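Local coordinates for protein endoglucanase (Uncultured bacterium, PDB 3X17) that probably hydrolyses internal beta-1,4-glucosidic bonds of cellulose, as a family 9 endoglucanase with an (alpha/alpha)6 barrel and an N-terminal Ig-like domain, at residues Gln130-Ala135 with Gly173-Gly178; Val143-Asp148 with Ile256-Asp261; His150-Val155 with Gln263-Tyr268. All blocks are in the same frame, centred on the assembly; numbering follows the deposited sequence.

Contact 1. Residues Gln130-Ala135 with Gly173-Gly178. With ZN (zinc ion), chain C.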
loop_
_atom_site.group_PDB
_atom_site.type_symbol
_atom_site.label_atom_id
_atom_site.label_comp_id
_atom_site.label_asym_id
_atom_site.label_seq_id
_atom_site.Cartn_x
_atom_site.Cartn_y
_atom_site.Cartn_z
ATOM N N GLN A 130 -2.203 13.474 -5.101
ATOM C CA GLN A 130 -3.153 13.484 -3.980
ATOM C C GLN A 130 -2.930 14.636 -2.997
ATOM O O GLN A 130 -3.670 14.764 -2.021
ATOM C CB GLN A 130 -3.072 12.165 -3.205
ATOM C CG GLN A 130 -3.532 10.932 -3.976
ATOM C CD GLN A 130 -5.038 10.758 -3.970
ATOM O OE1 GLN A 130 -5.688 10.834 -5.013
ATOM N NE2 GLN A 130 -5.609 10.593 -2.787
ATOM N N ARG A 131 -1.867 15.410 -3.177
ATOM C CA ARG A 131 -1.557 16.500 -2.239
ATOM C C ARG A 131 -2.708 17.491 -2.057
ATOM O O ARG A 131 -3.456 17.761 -2.988
ATOM C CB ARG A 131 -0.311 17.262 -2.653
ATOM C CG ARG A 131 0.993 16.482 -2.520
ATOM C CD ARG A 131 2.226 17.364 -2.953
ATOM N NE ARG A 131 3.469 16.580 -2.992
ATOM C CZ ARG A 131 4.680 17.093 -3.223
ATOM N NH1 ARG A 131 4.821 18.396 -3.464
ATOM N NH2 ARG A 131 5.760 16.306 -3.207
ATOM N N CYS A 132 -2.877 17.966 -0.828
ATOM C CA CYS A 132 -3.971 18.865 -0.469
ATOM C C CYS A 132 -3.350 20.210 -0.147
ATOM O O CYS A 132 -2.213 20.270 0.325
ATOM C CB CYS A 132 -4.674 18.335 0.773
ATOM S SG CYS A 132 -6.089 19.277 1.425
ATOM N N GLY A 133 -4.050 21.291 -0.487
ATOM C CA GLY A 133 -3.628 22.605 -0.037
ATOM C C GLY A 133 -2.672 23.276 -1.007
ATOM O O GLY A 133 -1.925 24.179 -0.637
ATOM N N VAL A 134 -2.640 22.803 -2.241
ATOM C CA VAL A 134 -1.704 23.360 -3.200
ATOM C C VAL A 134 -2.258 23.166 -4.599
ATOM O O VAL A 134 -2.851 22.130 -4.889
ATOM C CB VAL A 134 -0.316 22.696 -3.082
ATOM C CG1 VAL A 134 -0.408 21.168 -3.368
ATOM C CG2 VAL A 134 0.683 23.399 -4.026
ATOM N N ALA A 135 -2.105 24.182 -5.449
ATOM C CA ALA A 135 -2.601 24.097 -6.828
ATOM C C ALA A 135 -1.785 23.069 -7.598
ATOM O O ALA A 135 -0.576 22.977 -7.407
ATOM C CB ALA A 135 -2.516 25.493 -7.532
ATOM N N GLY A 173 -0.413 18.086 3.451
ATOM C CA GLY A 173 -0.686 16.645 3.544
ATOM C C GLY A 173 -1.322 16.051 2.294
ATOM O O GLY A 173 -1.311 16.676 1.215
ATOM N N TRP A 174 -1.811 14.814 2.415
ATOM C CA TRP A 174 -2.409 14.092 1.280
ATOM C C TRP A 174 -3.905 13.898 1.462
ATOM O O TRP A 174 -4.330 13.410 2.516
ATOM C CB TRP A 174 -1.797 12.689 1.144
ATOM C CG TRP A 174 -0.294 12.653 0.908
ATOM C CD1 TRP A 174 0.398 13.293 -0.078
ATOM C CD2 TRP A 174 0.687 11.956 1.703
ATOM N NE1 TRP A 174 1.749 13.037 0.052
ATOM C CE2 TRP A 174 1.950 12.199 1.119
ATOM C CE3 TRP A 174 0.612 11.110 2.818
ATOM C CZ2 TRP A 174 3.134 11.630 1.616
ATOM C CZ3 TRP A 174 1.799 10.526 3.307
ATOM C CH2 TRP A 174 3.040 10.806 2.705
ATOM N N HIS A 175 -4.691 14.147 0.409
ATOM C CA HIS A 175 -6.037 13.566 0.346
ATOM C C HIS A 175 -5.922 12.060 0.545
ATOM O O HIS A 175 -5.049 11.422 -0.057
ATOM C CB HIS A 175 -6.720 13.862 -0.989
ATOM C CG HIS A 175 -6.958 15.313 -1.234
ATOM N ND1 HIS A 175 -6.890 15.872 -2.492
ATOM C CD2 HIS A 175 -7.188 16.342 -0.376
ATOM C CE1 HIS A 175 -7.136 17.171 -2.408
ATOM N NE2 HIS A 175 -7.322 17.478 -1.136
ATOM N N ASP A 176 -6.757 11.516 1.428
ATOM C CA ASP A 176 -6.549 10.166 1.966
ATOM C C ASP A 176 -6.787 9.123 0.891
ATOM O O ASP A 176 -6.170 8.054 0.898
ATOM C CB ASP A 176 -7.491 9.887 3.145
ATOM C CG ASP A 176 -7.170 8.559 3.864
ATOM O OD1 ASP A 176 -6.064 8.473 4.419
ATOM O OD2 ASP A 176 -8.018 7.615 3.882
ATOM N N ALA A 177 -7.750 9.384 0.017
ATOM C CA ALA A 177 -8.330 8.319 -0.787
ATOM C C ALA A 177 -9.092 8.909 -1.949
ATOM O O ALA A 177 -8.556 9.726 -2.682
ATOM C CB ALA A 177 -9.244 7.451 0.085
ATOM N N GLY A 178 -10.356 8.524 -2.107
ATOM C CA GLY A 178 -11.233 9.222 -3.034
ATOM C C GLY A 178 -12.030 10.377 -2.430
ATOM O O GLY A 178 -12.810 11.036 -3.129
HETATM ZN ZN ZN C . -7.434 19.347 -0.268
#

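Contact 2. Residues Val143-Asp148 with Ile256-Asp261. With ZN (zinc ion), chain C.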
loop_
_atom_site.group_PDB
_atom_site.type_symbol
_atom_site.label_atom_id
_atom_site.label_comp_id
_atom_site.label_asym_id
_atom_site.label_seq_id
_atom_site.Cartn_x
_atom_site.Cartn_y
_atom_site.Cartn_z
ATOM N N VAL A 143 -3.605 16.328 -14.899
ATOM C CA VAL A 143 -4.375 16.554 -13.680
ATOM C C VAL A 143 -4.204 18.013 -13.218
ATOM O O VAL A 143 -3.076 18.552 -13.204
ATOM C CB VAL A 143 -3.938 15.543 -12.561
ATOM C CG1 VAL A 143 -4.448 15.960 -11.181
ATOM C CG2 VAL A 143 -4.395 14.128 -12.911
ATOM N N SER A 144 -5.322 18.673 -12.922
ATOM C CA SER A 144 -5.277 20.055 -12.459
ATOM C C SER A 144 -6.424 20.421 -11.540
ATOM O O SER A 144 -7.574 20.018 -11.746
ATOM C CB SER A 144 -5.210 21.044 -13.633
ATOM O OG SER A 144 -6.453 21.105 -14.304
ATOM N N HIS A 145 -6.104 21.220 -10.539
ATOM C CA HIS A 145 -7.116 21.861 -9.736
ATOM C C HIS A 145 -6.459 23.045 -9.068
ATOM O O HIS A 145 -5.248 23.041 -8.859
ATOM C CB HIS A 145 -7.691 20.882 -8.694
ATOM C CG HIS A 145 -6.728 20.495 -7.602
ATOM N ND1 HIS A 145 -6.245 19.207 -7.453
ATOM C CD2 HIS A 145 -6.252 21.197 -6.548
ATOM C CE1 HIS A 145 -5.472 19.150 -6.378
ATOM N NE2 HIS A 145 -5.444 20.353 -5.824
ATOM N N ALA A 146 -7.248 24.068 -8.755
ATOM C CA ALA A 146 -6.726 25.250 -8.076
ATOM C C ALA A 146 -6.513 24.932 -6.602
ATOM O O ALA A 146 -6.820 23.828 -6.140
ATOM C CB ALA A 146 -7.714 26.443 -8.217
ATOM N N LEU A 147 -6.044 25.910 -5.856
ATOM C CA LEU A 147 -5.776 25.770 -4.447
ATOM C C LEU A 147 -6.964 25.253 -3.692
ATOM O O LEU A 147 -8.014 25.811 -3.765
ATOM C CB LEU A 147 -5.409 27.113 -3.876
ATOM C CG LEU A 147 -4.425 27.226 -2.733
ATOM C CD1 LEU A 147 -4.707 28.381 -1.874
ATOM C CD2 LEU A 147 -4.320 26.010 -1.946
ATOM N N ASP A 148 -6.783 24.191 -2.937
ATOM C CA ASP A 148 -7.895 23.582 -2.190
ATOM C C ASP A 148 -7.655 23.653 -0.693
ATOM O O ASP A 148 -6.526 23.454 -0.225
ATOM C CB ASP A 148 -8.033 22.114 -2.593
ATOM C CG ASP A 148 -6.714 21.340 -2.434
ATOM O OD1 ASP A 148 -5.659 21.835 -2.898
ATOM O OD2 ASP A 148 -6.723 20.260 -1.800
ATOM N N ILE A 256 -17.169 16.305 -6.560
ATOM C CA ILE A 256 -16.751 17.607 -7.049
ATOM C C ILE A 256 -15.240 17.737 -6.875
ATOM O O ILE A 256 -14.631 16.961 -6.126
ATOM C CB ILE A 256 -17.435 18.743 -6.237
ATOM C CG1 ILE A 256 -16.773 18.869 -4.859
ATOM C CG2 ILE A 256 -18.949 18.530 -6.162
ATOM C CD1 ILE A 256 -17.656 19.407 -3.728
ATOM N N ARG A 257 -14.664 18.766 -7.494
ATOM C CA ARG A 257 -13.256 19.132 -7.305
ATOM C C ARG A 257 -12.962 19.572 -5.874
ATOM O O ARG A 257 -13.853 20.066 -5.181
ATOM C CB ARG A 257 -12.857 20.277 -8.239
ATOM C CG ARG A 257 -12.913 19.938 -9.711
ATOM C CD ARG A 257 -13.178 21.198 -10.556
ATOM N NE ARG A 257 -13.507 20.841 -11.933
ATOM C CZ ARG A 257 -12.621 20.365 -12.806
ATOM N NH1 ARG A 257 -11.358 20.213 -12.438
ATOM N NH2 ARG A 257 -13.001 20.026 -14.038
ATOM N N PRO A 258 -11.681 19.493 -5.468
ATOM C CA PRO A 258 -11.339 19.814 -4.083
ATOM C C PRO A 258 -11.482 21.302 -3.784
ATOM O O PRO A 258 -11.732 21.665 -2.636
ATOM C CB PRO A 258 -9.876 19.377 -3.960
ATOM C CG PRO A 258 -9.351 19.346 -5.322
ATOM C CD PRO A 258 -10.517 19.003 -6.232
ATOM N N GLU A 259 -11.275 22.151 -4.793
ATOM C CA GLU A 259 -11.419 23.596 -4.610
ATOM C C GLU A 259 -12.880 23.995 -4.516
ATOM O O GLU A 259 -13.189 25.074 -4.049
ATOM C CB GLU A 259 -10.772 24.400 -5.745
ATOM C CG GLU A 259 -9.669 23.696 -6.501
ATOM C CD GLU A 259 -10.202 22.757 -7.567
ATOM O OE1 GLU A 259 -10.471 21.609 -7.194
ATOM O OE2 GLU A 259 -10.302 23.139 -8.760
ATOM N N GLN A 260 -13.775 23.137 -4.984
ATOM C CA GLN A 260 -15.196 23.370 -4.752
ATOM C C GLN A 260 -15.660 22.927 -3.357
ATOM O O GLN A 260 -16.779 23.260 -2.937
ATOM C CB GLN A 260 -16.042 22.735 -5.850
ATOM C CG GLN A 260 -15.739 23.291 -7.242
ATOM C CD GLN A 260 -16.539 22.603 -8.353
ATOM O OE1 GLN A 260 -16.989 23.259 -9.290
ATOM N NE2 GLN A 260 -16.678 21.271 -8.272
ATOM N N ASP A 261 -14.811 22.175 -2.642
ATOM C CA ASP A 261 -15.216 21.614 -1.351
ATOM C C ASP A 261 -14.910 22.646 -0.294
ATOM O O ASP A 261 -13.824 22.665 0.284
ATOM C CB ASP A 261 -14.488 20.294 -1.046
ATOM C CG ASP A 261 -14.911 19.687 0.294
ATOM O OD1 ASP A 261 -16.117 19.672 0.587
ATOM O OD2 ASP A 261 -14.041 19.192 1.049
HETATM ZN ZN ZN C . -7.434 19.347 -0.268
#

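Contact 3. Residues His150-Val155 with Gln263-Tyr268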
loop_
_atom_site.group_PDB
_atom_site.type_symbol
_atom_site.label_atom_id
_atom_site.label_comp_id
_atom_site.label_asym_id
_atom_site.label_seq_id
_atom_site.Cartn_x
_atom_site.Cartn_y
_atom_site.Cartn_z
ATOM N N HIS A 150 -7.423 25.522 1.639
ATOM C CA HIS A 150 -6.519 26.471 2.268
ATOM C C HIS A 150 -6.966 26.934 3.658
ATOM O O HIS A 150 -6.195 27.597 4.367
ATOM C CB HIS A 150 -6.280 27.682 1.369
ATOM C CG HIS A 150 -5.102 28.507 1.788
ATOM N ND1 HIS A 150 -5.229 29.665 2.528
ATOM C CD2 HIS A 150 -3.773 28.282 1.670
ATOM C CE1 HIS A 150 -4.029 30.170 2.759
ATOM N NE2 HIS A 150 -3.128 29.345 2.256
ATOM N N GLU A 151 -8.199 26.604 4.051
ATOM C CA GLU A 151 -8.660 26.964 5.407
ATOM C C GLU A 151 -8.538 25.851 6.452
ATOM O O GLU A 151 -9.148 25.933 7.520
ATOM C CB GLU A 151 -10.089 27.548 5.371
ATOM C CG GLU A 151 -10.242 28.813 4.514
ATOM C CD GLU A 151 -9.214 29.889 4.881
ATOM O OE1 GLU A 151 -9.107 30.208 6.085
ATOM O OE2 GLU A 151 -8.504 30.394 3.976
ATOM N N ASP A 152 -7.765 24.804 6.160
ATOM C CA ASP A 152 -7.659 23.642 7.078
ATOM C C ASP A 152 -6.844 24.078 8.298
ATOM O O ASP A 152 -5.706 24.506 8.127
ATOM C CB ASP A 152 -6.895 22.482 6.394
ATOM C CG ASP A 152 -7.717 21.742 5.335
ATOM O OD1 ASP A 152 -8.930 22.015 5.182
ATOM O OD2 ASP A 152 -7.139 20.866 4.634
ATOM N N GLY A 153 -7.353 23.951 9.527
ATOM C CA GLY A 153 -8.761 23.784 9.854
ATOM C C GLY A 153 -9.025 24.259 11.279
ATOM O O GLY A 153 -8.151 24.819 11.940
ATOM N N TYR A 154 -10.244 24.067 11.749
ATOM C CA TYR A 154 -10.686 24.655 13.016
ATOM C C TYR A 154 -10.816 23.553 14.057
ATOM O O TYR A 154 -11.386 22.497 13.775
ATOM C CB TYR A 154 -12.053 25.346 12.812
ATOM C CG TYR A 154 -11.950 26.562 11.922
ATOM C CD1 TYR A 154 -11.942 26.431 10.532
ATOM C CD2 TYR A 154 -11.642 27.815 12.462
ATOM C CE1 TYR A 154 -11.824 27.544 9.708
ATOM C CE2 TYR A 154 -11.502 28.925 11.649
ATOM C CZ TYR A 154 -11.563 28.785 10.277
ATOM O OH TYR A 154 -11.361 29.893 9.479
ATOM N N VAL A 155 -10.345 23.816 15.264
ATOM C CA VAL A 155 -10.378 22.812 16.328
ATOM C C VAL A 155 -11.807 22.441 16.680
ATOM O O VAL A 155 -12.600 23.323 17.000
ATOM C CB VAL A 155 -9.694 23.331 17.597
ATOM C CG1 VAL A 155 -9.797 22.297 18.698
ATOM C CG2 VAL A 155 -8.228 23.673 17.302
ATOM N N GLN A 263 -16.764 23.793 2.314
ATOM C CA GLN A 263 -17.225 23.646 3.691
ATOM C C GLN A 263 -16.091 23.866 4.718
ATOM O O GLN A 263 -14.913 23.691 4.414
ATOM C CB GLN A 263 -17.902 22.291 3.902
ATOM C CG GLN A 263 -16.945 21.103 3.744
ATOM C CD GLN A 263 -17.585 19.792 4.121
ATOM O OE1 GLN A 263 -18.248 19.682 5.155
ATOM N NE2 GLN A 263 -17.384 18.775 3.287
ATOM N N ARG A 264 -16.451 24.289 5.925
ATOM C CA ARG A 264 -15.458 24.479 6.951
ATOM C C ARG A 264 -14.904 23.095 7.285
ATOM O O ARG A 264 -15.649 22.101 7.238
ATOM C CB ARG A 264 -16.105 25.092 8.186
ATOM C CG ARG A 264 -15.184 25.143 9.394
ATOM C CD ARG A 264 -15.682 26.136 10.409
ATOM N NE ARG A 264 -15.387 27.480 9.957
ATOM C CZ ARG A 264 -15.235 28.518 10.766
ATOM N NH1 ARG A 264 -15.371 28.373 12.075
ATOM N NH2 ARG A 264 -14.946 29.698 10.257
ATOM N N ARG A 265 -13.599 23.016 7.555
ATOM C CA ARG A 265 -12.983 21.742 7.936
ATOM C C ARG A 265 -12.416 21.806 9.342
ATOM O O ARG A 265 -11.849 22.823 9.739
ATOM C CB ARG A 265 -11.891 21.338 6.948
ATOM C CG ARG A 265 -12.383 21.319 5.505
ATOM C CD ARG A 265 -12.074 20.005 4.825
ATOM N NE ARG A 265 -10.634 19.817 4.593
ATOM C CZ ARG A 265 -10.154 18.766 3.938
ATOM N NH1 ARG A 265 -10.999 17.850 3.487
ATOM N NH2 ARG A 265 -8.870 18.657 3.673
ATOM N N TYR A 266 -12.552 20.696 10.061
ATOM C CA TYR A 266 -12.317 20.627 11.500
ATOM C C TYR A 266 -11.196 19.668 11.838
ATOM O O TYR A 266 -10.978 18.670 11.149
ATOM C CB TYR A 266 -13.571 20.181 12.252
ATOM C CG TYR A 266 -14.678 21.204 12.203
ATOM C CD1 TYR A 266 -14.687 22.299 13.068
ATOM C CD2 TYR A 266 -15.672 21.114 11.240
ATOM C CE1 TYR A 266 -15.699 23.261 12.993
ATOM C CE2 TYR A 266 -16.663 22.079 11.136
ATOM C CZ TYR A 266 -16.684 23.137 12.021
ATOM O OH TYR A 266 -17.678 24.076 11.885
ATOM N N VAL A 267 -10.484 19.998 12.905
ATOM C CA VAL A 267 -9.384 19.184 13.394
ATOM C C VAL A 267 -9.927 18.407 14.576
ATOM O O VAL A 267 -10.383 18.994 15.552
ATOM C CB VAL A 267 -8.224 20.089 13.852
ATOM C CG1 VAL A 267 -7.112 19.281 14.518
ATOM C CG2 VAL A 267 -7.721 20.895 12.662
ATOM N N TYR A 268 -10.014 17.095 14.410
ATOM C CA TYR A 268 -10.635 16.228 15.408
ATOM C C TYR A 268 -9.656 15.911 16.538
ATOM O O TYR A 268 -8.459 16.184 16.423
ATOM C CB TYR A 268 -11.142 14.963 14.725
ATOM C CG TYR A 268 -12.360 15.214 13.847
ATOM C CD1 TYR A 268 -12.236 15.888 12.640
ATOM C CD2 TYR A 268 -13.644 14.948 14.318
ATOM C CE1 TYR A 268 -13.326 16.155 11.862
ATOM C CE2 TYR A 268 -14.751 15.216 13.538
ATOM C CZ TYR A 268 -14.580 15.816 12.316
ATOM O OH TYR A 268 -15.665 16.134 11.551
HETATM O O HOH W 1 -11.945 25.322 6.823
#

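Contact 1. Residues Gln130-Ala135 with Gly173-Gly178
Arg131 and Trp174 form a single backbone bridge, their CA atoms 4.3 Å apart, with one hydrogen bond on each flank: His175 N gives to Gln130 O, and Cys132 N gives to Gly173 O at 2.9 Å. Past the bridge the two chains are joined through zinc. Cys132 has SG anti to its own N (chi1 -180°), which sends the sulfur out to the metal, and Cys132 SG binds zinc at 2.2 Å. The imidazole of His175 comes in beside it, with NE2 bound to zinc at 2.1 Å; the peptide around Arg131 O and Cys132 N lies over one face of that ring.

At the other end Gln130 bends at chi2 (-82°), and its amide NE2 spans two carbonyls. One is Ala177 O, 3.1 Å from Gln130 NE2 and met on a lone pair in the carbonyl plane. The other is His175 O, 2.9 Å from Gln130 NE2, which the nitrogen meets from well above the carbonyl plane. Two backbone acceptors therefore fix the rotation of this buried amide. Arg131 runs extended past the edge of the Trp174 indole, with CG 4.1 Å from Trp174 CD1, and goes on to salt bridges with Glu225 and Glu214, the latter a calcium ligand. Asp148 and His149 complete the zinc site, a four-residue Cys-Asp-His-His centre that ties together loops of the family 9 catalytic domain.

Contact 2. Residues Val143-Asp148 with Ile256-Asp261
The first residue of 256-261 to touch the other chain segment is Arg257, its guanidinium edge turned toward Ser144 O; at 3.9 Å from Arg257 NH1 to Ser144 O this is proximity, without a hydrogen bond. Pro258 does the apolar work. Its CG sits over the centre of the His145 imidazole, a CH-pi contact in which Pro258 CG lies 3.7 Å from the ring centroid and only 12° off the normal. The neighbouring Pro258 CB packs on Asp148 CB at 3.6 Å, and the same proline also touches His175, so one pyrrolidine ring fills in beside two zinc ligands.

Glu259 follows and folds back along the strand end. The exact course of its chain is doubtful in the model, but the carboxylate is placed alongside His145 CB. Ala146 N gives a hydrogen bond to Glu259 OE2 at 3.2 Å, approaching from above the carboxylate plane. The other oxygen, Glu259 OE1, lies 3.2 Å from His145 CB.

Across from this run, Asp148 binds zinc through OD2 at 1.9 Å, while its OD1 accepts from Val134 N. His145 NE2 makes weak bonds to Asp148 OD1, at 3.3 Å, and to Val134 O, consistent with a second-shell place; His145 ND1 is buried without a partner. Bound directly to zinc, Asp148 is probably charged. Glu259, by contrast, is held across the contact by one backbone N-H, while its OE1 is buried with no polar partner, so burying this carboxylate is probably costly.

Contact 3. Residues His150-Val155 with Gln263-Tyr268
Arg264 leaves its backbone with CG opposite N (chi1 172°) and then turns sharply at chi3 (-76°), a path that lays its guanidinium flat on the Tyr154 ring. The planes are 7° apart and Arg264 CZ stands 3.6 Å from the ring centroid, over its centre: a stacked cation-pi pair. Arg265, bent at both chi2 and chi3, meets Asp152 side-on instead. Arg265 NE reaches Asp152 OD1 at 2.8 Å and Arg265 NH2 reaches Asp152 OD2 at 3.0 Å, both on the syn side though somewhat out of the carboxylate plane, giving a two-pronged salt bridge. Lys182 is a second partner of that carboxylate.

The backbones pair as well: Tyr154 N gives to Arg265 O at 2.9 Å, and Tyr154 O accepts from Val267 N at 2.8 Å. Gly153 follows a cis peptide, and its CA lies 3.2 Å from Arg265 O, a close approach of the two backbones. A water bridges Glu151 O, weakly, and Arg265 N. Tyr154 and Tyr266 share one face of the sheet, Val155 and Val267 the other. The pattern is that of a parallel strand pair, with 154-155 at the edge of a small mixed sheet in the catalytic domain.

How the contacts relate
All three contacts lie on one side of the chain's centre. Contact 1 is wholly buried, contact 2 partly so, contact 3 mostly, with the exposed Arg264 at its margin. Segment 256-261 lies in the loop before strand 265-271 of contact 3, and strands 144-145 and 154-155 follow each other in the chain. The Asp148 carboxylate of contact 2 takes a probable hydrogen bond from Gly133 N of contact 1, and Arg265 NH2 of contact 3 packs 3.6 Å from Cys132 SG. Contact 1 adds backbone pairing and hydrogen bonds of a buried side-chain amide to two zinc bonds; contact 2 combines one bond to that zinc with proline-imidazole packing; contact 3 has charged pairs beside strand pairing.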